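Local coordinates for tudor and KH domain-containing protein homolog (Drosophila melanogaster, PDB 5YGB), which takes part in piRNA-guided repression of transposons in the germline, binds the N-terminus of Piwi through its Tudor domain and probably recruits Piwi proteins to piRNA biogenesis, at residues A[20-23]-A[24-28]; A[102-106]-A[107-111]. The protein carries 1 engineered substitution. One frame throughout, in Å; residues are numbered along the deposited sequence. Where two conformers were deposited one is given.

Interaction 1 of 2, residues A[20-23]-A[24-28]; sequences VQLI and GPQSK
S27, in the first turn of helix 25-41, folds back over the end of strand 17-22 and meets both L22 and I23. Its CB lies 3.3 Å from L22 O, and its OG comes within 3.6 Å of I23 CA. The hydroxyl reaches this spot because OG sits between the backbone N and the carbonyl carbon (chi1 67°), turned back toward the start of the helix. There it accepts the N-H of the N-cap residue G24 in a nearly straight bond, G24 N to S27 OG 3.0 Å at 170°. The bond from the N3 side chain to the N-cap amide is the one found in a capping box; with glycine at the N-cap, the reciprocal side-chain bond is absent. Absence of a CB at G24 suits its backbone, since one would run into I23 O. I23 holds CG2 anti to its N, bringing that methyl to 4.1 Å from S27 OG, while its side chain as a whole turns away and rests on Y8 of strand 5-12. On the other flank L22 and Q26 run side by side, pointing the same way, with L22 CD1 4.0 Å from Q26 NE2 in the conformer described. Were S27 an alanine, the G24 N-H would probably lose its straight-on acceptor, and the contact of OG with I23 would go with it. A single hydroxyl thus satisfies the N-cap N-H, while the amide oxygen of the extended Q26 chain is taken up by R120 and Q122.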
ATOM      1  N   VAL A  20      -4.779  -2.158  -3.318  1.00  9.08           N
ATOM      2  CA  VAL A  20      -4.921  -2.214  -4.772  1.00 10.11           C
ATOM      3  C   VAL A  20      -4.780  -0.835  -5.414  1.00 11.20           C
ATOM      4  O   VAL A  20      -5.056   0.209  -4.787  1.00 11.52           O
ATOM      5  CB  VAL A  20      -6.273  -2.838  -5.213  1.00 14.77           C
ATOM      6  CG1 VAL A  20      -6.448  -4.212  -4.605  1.00 17.25           C
ATOM      7  CG2 VAL A  20      -7.430  -1.945  -4.832  1.00 17.20           C
ATOM      8  N   GLN A  21      -4.339  -0.857  -6.664  1.00  9.88           N
ATOM      9  CA  GLN A  21      -4.231   0.307  -7.529  1.00  9.66           C
ATOM     10  C   GLN A  21      -5.129   0.088  -8.729  1.00 10.39           C
ATOM     11  O   GLN A  21      -5.200  -1.028  -9.241  1.00 12.10           O
ATOM     12  CB  GLN A  21      -2.798   0.488  -8.021  1.00  9.98           C
ATOM     13  CG  GLN A  21      -1.747   0.654  -6.918  1.00 10.85           C
ATOM     14  CD  GLN A  21      -0.346   0.456  -7.446  1.00 10.12           C
ATOM     15  OE1 GLN A  21      -0.133  -0.304  -8.392  1.00 12.22           O
ATOM     16  NE2 GLN A  21       0.622   1.128  -6.838  1.00 10.99           N
ATOM     17  N   LEU A  22      -5.773   1.140  -9.212  1.00  9.61           N
ATOM     18  CA  LEU A  22      -6.559   1.049 -10.434  1.00  9.68           C
ATOM     19  C   LEU A  22      -5.680   1.113 -11.671  1.00 10.94           C
ATOM     20  O   LEU A  22      -4.810   1.981 -11.776  1.00 12.70           O
ATOM     21  CB  LEU A  22      -7.583   2.179 -10.511  1.00 11.22           C
ATOM     22  CG  LEU A  22      -8.651   2.203  -9.435  1.00 15.96           C
ATOM     23  CD1 LEU A  22      -9.544   3.409  -9.663  1.00 19.28           C
ATOM     24  CD2 LEU A  22      -9.448   0.948  -9.501  1.00 20.03           C
ATOM     25  N   ILE A  23      -5.937   0.218 -12.613  1.00 10.21           N
ATOM     26  CA  ILE A  23      -5.273   0.226 -13.913  1.00 12.81           C
ATOM     27  C   ILE A  23      -5.950   1.200 -14.851  1.00 13.48           C
ATOM     28  O   ILE A  23      -7.178   1.241 -14.949  1.00 13.97           O
ATOM     29  CB  ILE A  23      -5.290  -1.172 -14.537  1.00 12.69           C
ATOM     30  CG1 ILE A  23      -4.528  -2.149 -13.644  1.00 14.59           C
ATOM     31  CG2 ILE A  23      -4.704  -1.151 -15.955  1.00 15.44           C
ATOM     32  CD1 ILE A  23      -4.580  -3.576 -14.134  1.00 18.34           C
ATOM     33  N   GLY A  24      -5.159   1.977 -15.575  1.00 15.41           N
ATOM     34  CA  GLY A  24      -5.708   2.862 -16.585  1.00 20.75           C
ATOM     35  C   GLY A  24      -4.911   4.143 -16.633  1.00 17.28           C
ATOM     36  O   GLY A  24      -3.703   4.130 -16.348  1.00 15.42           O
ATOM     37  N   PRO A  25      -5.573   5.264 -16.937  1.00 19.77           N
ATOM     38  CA  PRO A  25      -4.851   6.533 -17.025  1.00 19.58           C
ATOM     39  C   PRO A  25      -4.164   6.862 -15.710  1.00 18.62           C
ATOM     40  O   PRO A  25      -3.105   7.471 -15.718  1.00 16.39           O
ATOM     41  CB  PRO A  25      -5.950   7.552 -17.346  1.00 22.92           C
ATOM     42  CG  PRO A  25      -7.082   6.746 -17.879  1.00 29.14           C
ATOM     43  CD  PRO A  25      -7.017   5.433 -17.176  1.00 27.39           C
ATOM     44  N   GLN A  26      -4.745   6.402 -14.603  1.00 16.40           N
ATOM     45  CA  GLN A  26      -4.163   6.689 -13.299  0.57 16.55           C
ATOM     46  C   GLN A  26      -2.900   5.896 -13.035  1.00 14.28           C
ATOM     47  O   GLN A  26      -1.961   6.433 -12.429  1.00 14.45           O
ATOM     48  CB  GLN A  26      -5.166   6.412 -12.192  0.57 16.88           C
ATOM     49  CG  GLN A  26      -6.242   7.439 -12.130  0.57 17.38           C
ATOM     50  CD  GLN A  26      -7.097   7.254 -10.918  0.57 12.93           C
ATOM     51  OE1 GLN A  26      -6.627   7.418  -9.793  0.57 11.10           O
ATOM     52  NE2 GLN A  26      -8.366   6.925 -11.129  0.57 14.75           N
ATOM     53  N   SER A  27      -2.856   4.650 -13.487  1.00 14.55           N
ATOM     54  CA  SER A  27      -1.662   3.848 -13.282  1.00 14.07           C
ATOM     55  C   SER A  27      -0.549   4.329 -14.218  1.00 14.33           C
ATOM     56  O   SER A  27       0.625   4.299 -13.851  1.00 11.99           O
ATOM     57  CB  SER A  27      -1.956   2.350 -13.450  1.00 13.26           C
ATOM     58  OG  SER A  27      -2.292   1.988 -14.787  1.00 13.26           O
ATOM     59  N   LYS A  28      -0.906   4.791 -15.411  1.00 13.04           N
ATOM     60  CA  LYS A  28       0.085   5.365 -16.312  0.57 12.08           C
ATOM     61  C   LYS A  28       0.661   6.642 -15.706  1.00 13.71           C
ATOM     62  O   LYS A  28       1.873   6.870 -15.739  1.00 13.35           O
ATOM     63  CB  LYS A  28      -0.529   5.637 -17.687  0.57 12.59           C
ATOM     64  CG  LYS A  28      -0.902   4.360 -18.448  0.57 12.59           C
ATOM     65  CD  LYS A  28      -1.311   4.636 -19.891  0.57 12.19           C
ATOM     66  CE  LYS A  28      -2.610   5.427 -19.982  0.57 16.55           C
ATOM     67  NZ  LYS A  28      -2.952   5.711 -21.406  0.57 19.17           N
TER

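Interaction 2 of 2, residues A[102-106]-A[107-111]; sequences EYISP and ADICE
The planar peptide carbonyls of S105 and P106 each receive an N-H from above their plane, D108 N on the first and I109 N on the second, as the chain makes the short 3-10 turn before the last strand of the SH3-like Tudor barrel. D108 N lies 2.9 Å from S105 O and 48° out of that carbonyl's plane; I109 N is 3.1 Å from P106 O. Each bond closes a turn from residue i+3 to residue i, and the two overlap to form the 3-10 turn. S105 also starts the turn with its side chain: with OG anti to the backbone N (chi1 163°), the hydroxyl oxygen accepts the A107 amide, A107 N to S105 OG 3.1 Å, an ST turn that places OG beside the A107 methyl. Beneath the turn, S105 O is further approached by the I109 side chain, whose CD1 also reaches P106 CA at 4.0 Å. I104 brings CG2 to the other side chains: this methyl touches D108 CB at 3.6 Å, the two side chains crossing at about a right angle, and then meets I109 CG1 at 4.1 Å on a slant. I104 also touches L93 of strand 89-95, and I109 touches V61 of strand 60-65, so both face the barrel sheet. The flat carboxylate of D108 is tied back across the turn by a water that accepts the S105 N-H and donates to OD2, S105 N to the water 2.9 Å and the water to D108 OD2 2.8 Å.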
ATOM      1  N   GLU A 102       7.130   1.761   6.037  1.00 14.26           N
ATOM      2  CA  GLU A 102       8.539   1.555   6.358  1.00 16.65           C
ATOM      3  C   GLU A 102       9.011   2.612   7.339  1.00 14.34           C
ATOM      4  O   GLU A 102       8.593   3.762   7.257  1.00 13.10           O
ATOM      5  CB  GLU A 102       9.414   1.628   5.108  1.00 20.53           C
ATOM      6  CG  GLU A 102       8.998   0.721   3.955  1.00 21.77           C
ATOM      7  CD  GLU A 102       9.423  -0.723   4.145  1.00 41.31           C
ATOM      8  OE1 GLU A 102      10.134  -1.019   5.131  1.00 32.49           O
ATOM      9  OE2 GLU A 102       9.031  -1.566   3.310  1.00 40.76           O
ATOM     10  N   TYR A 103       9.896   2.229   8.249  1.00 14.97           N
ATOM     11  CA  TYR A 103      10.600   3.194   9.094  1.00 12.63           C
ATOM     12  C   TYR A 103      11.855   3.662   8.379  1.00 15.58           C
ATOM     13  O   TYR A 103      12.676   2.843   7.971  1.00 18.32           O
ATOM     14  CB  TYR A 103      10.975   2.570  10.428  1.00 16.36           C
ATOM     15  CG  TYR A 103       9.810   2.102  11.244  1.00 18.65           C
ATOM     16  CD1 TYR A 103       9.136   2.974  12.071  1.00 19.57           C
ATOM     17  CD2 TYR A 103       9.396   0.776  11.202  1.00 22.07           C
ATOM     18  CE1 TYR A 103       8.067   2.545  12.841  1.00 23.89           C
ATOM     19  CE2 TYR A 103       8.332   0.338  11.957  1.00 28.96           C
ATOM     20  CZ  TYR A 103       7.673   1.227  12.776  1.00 29.70           C
ATOM     21  OH  TYR A 103       6.609   0.789  13.531  1.00 43.92           O
ATOM     22  N   ILE A 104      12.007   4.974   8.247  1.00 14.61           N
ATOM     23  CA  ILE A 104      13.018   5.577   7.386  1.00 16.54           C
ATOM     24  C   ILE A 104      13.738   6.687   8.133  1.00 17.64           C
ATOM     25  O   ILE A 104      13.129   7.408   8.919  1.00 19.13           O
ATOM     26  CB  ILE A 104      12.367   6.149   6.089  1.00 18.68           C
ATOM     27  CG1 ILE A 104      11.635   5.038   5.327  1.00 25.34           C
ATOM     28  CG2 ILE A 104      13.391   6.797   5.182  1.00 25.06           C
ATOM     29  CD1 ILE A 104      12.546   3.923   4.857  1.00 32.48           C
ATOM     30  N   SER A 105      15.038   6.817   7.898  1.00 17.42           N
ATOM     31  CA  SER A 105      15.792   7.956   8.401  1.00 18.56           C
ATOM     32  C   SER A 105      15.398   9.251   7.695  1.00 18.41           C
ATOM     33  O   SER A 105      15.138   9.245   6.495  1.00 17.58           O
ATOM     34  CB  SER A 105      17.288   7.718   8.219  1.00 24.76           C
ATOM     35  OG  SER A 105      17.994   8.934   8.329  1.00 29.64           O
ATOM     36  N   PRO A 106      15.380  10.372   8.427  1.00 16.94           N
ATOM     37  CA  PRO A 106      15.112  11.684   7.826  1.00 16.82           C
ATOM     38  C   PRO A 106      16.084  12.019   6.701  1.00 19.33           C
ATOM     39  O   PRO A 106      15.747  12.804   5.815  1.00 19.99           O
ATOM     40  CB  PRO A 106      15.290  12.653   8.997  1.00 24.68           C
ATOM     41  CG  PRO A 106      15.085  11.829  10.204  1.00 26.71           C
ATOM     42  CD  PRO A 106      15.583  10.462   9.881  1.00 18.09           C
ATOM     43  N   ALA A 107      17.277  11.431   6.727  1.00 18.35           N
ATOM     44  CA  ALA A 107      18.253  11.664   5.671  1.00 19.81           C
ATOM     45  C   ALA A 107      17.713  11.259   4.306  1.00 18.05           C
ATOM     46  O   ALA A 107      18.188  11.742   3.278  1.00 21.98           O
ATOM     47  CB  ALA A 107      19.544  10.919   5.961  1.00 20.49           C
ATOM     48  N   ASP A 108      16.708  10.385   4.296  1.00 17.63           N
ATOM     49  CA  ASP A 108      16.164   9.836   3.059  1.00 16.59           C
ATOM     50  C   ASP A 108      14.821  10.458   2.654  1.00 14.62           C
ATOM     51  O   ASP A 108      14.096   9.902   1.819  1.00 14.46           O
ATOM     52  CB  ASP A 108      15.993   8.319   3.189  1.00 18.51           C
ATOM     53  CG  ASP A 108      17.315   7.579   3.198  1.00 26.16           C
ATOM     54  OD1 ASP A 108      18.325   8.168   2.772  1.00 28.28           O
ATOM     55  OD2 ASP A 108      17.335   6.405   3.621  1.00 29.14           O
ATOM     56  N   ILE A 109      14.496  11.607   3.239  1.00 13.77           N
ATOM     57  CA  ILE A 109      13.197  12.246   3.051  1.00 12.65           C
ATOM     58  C   ILE A 109      13.391  13.698   2.615  1.00 13.15           C
ATOM     59  O   ILE A 109      14.333  14.356   3.063  1.00 13.63           O
ATOM     60  CB  ILE A 109      12.378  12.196   4.354  1.00 12.59           C
ATOM     61  CG1 ILE A 109      12.201  10.738   4.785  1.00 14.43           C
ATOM     62  CG2 ILE A 109      11.044  12.891   4.188  1.00 12.70           C
ATOM     63  CD1 ILE A 109      11.618  10.560   6.195  1.00 16.83           C
ATOM     64  N   CYS A 110      12.525  14.182   1.728  1.00 12.37           N
ATOM     65  CA  CYS A 110      12.460  15.597   1.351  1.00 11.64           C
ATOM     66  C   CYS A 110      11.022  16.076   1.394  1.00 10.71           C
ATOM     67  O   CYS A 110      10.091  15.274   1.344  1.00 11.13           O
ATOM     68  CB  CYS A 110      13.007  15.843  -0.061  1.00 11.24           C
ATOM     69  SG  CYS A 110      14.749  15.560  -0.283  1.00 14.63           S
ATOM     70  N   GLU A 111      10.826  17.385   1.449  1.00 11.48           N
ATOM     71  CA  GLU A 111       9.505  17.926   1.182  1.00 10.53           C
ATOM     72  C   GLU A 111       9.073  17.570  -0.241  1.00 11.41           C
ATOM     73  O   GLU A 111       9.910  17.437  -1.143  1.00 11.59           O
ATOM     74  CB  GLU A 111       9.499  19.443   1.378  1.00 11.95           C
ATOM     75  CG  GLU A 111       9.737  19.842   2.823  1.00 13.93           C
ATOM     76  CD  GLU A 111       9.730  21.340   3.056  1.00 15.70           C
ATOM     77  OE1 GLU A 111       9.550  21.757   4.219  1.00 15.46           O
ATOM     78  OE2 GLU A 111       9.921  22.100   2.086  1.00 15.59           O
TER
HETATM   79  O   HOH W   1      16.478   5.118   5.983  1.00 27.39           O

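In the fold
From the N terminus, strands 5-12 and 17-22 pair in the mixed sheet, and interaction 1 then turns the chain out of that sheet into helix 25-41. The chain next builds the antiparallel Tudor sheet, and interaction 2 closes the short turn from its strand 101-104 to strand 109-111, the two outermost strands. The contacts follow in series, neither nested nor crossed, with nearest atoms about 13 Å apart. Helix 25-41 starts in interaction 1, and at its far end Y41 hydrogen-bonds E111 O through its hydroxyl. Interaction 1 thus lies where the chain leaves the mixed sheet, and interaction 2 where the last Tudor strand begins, before the chain returns to the mixed sheet at strand 124-128.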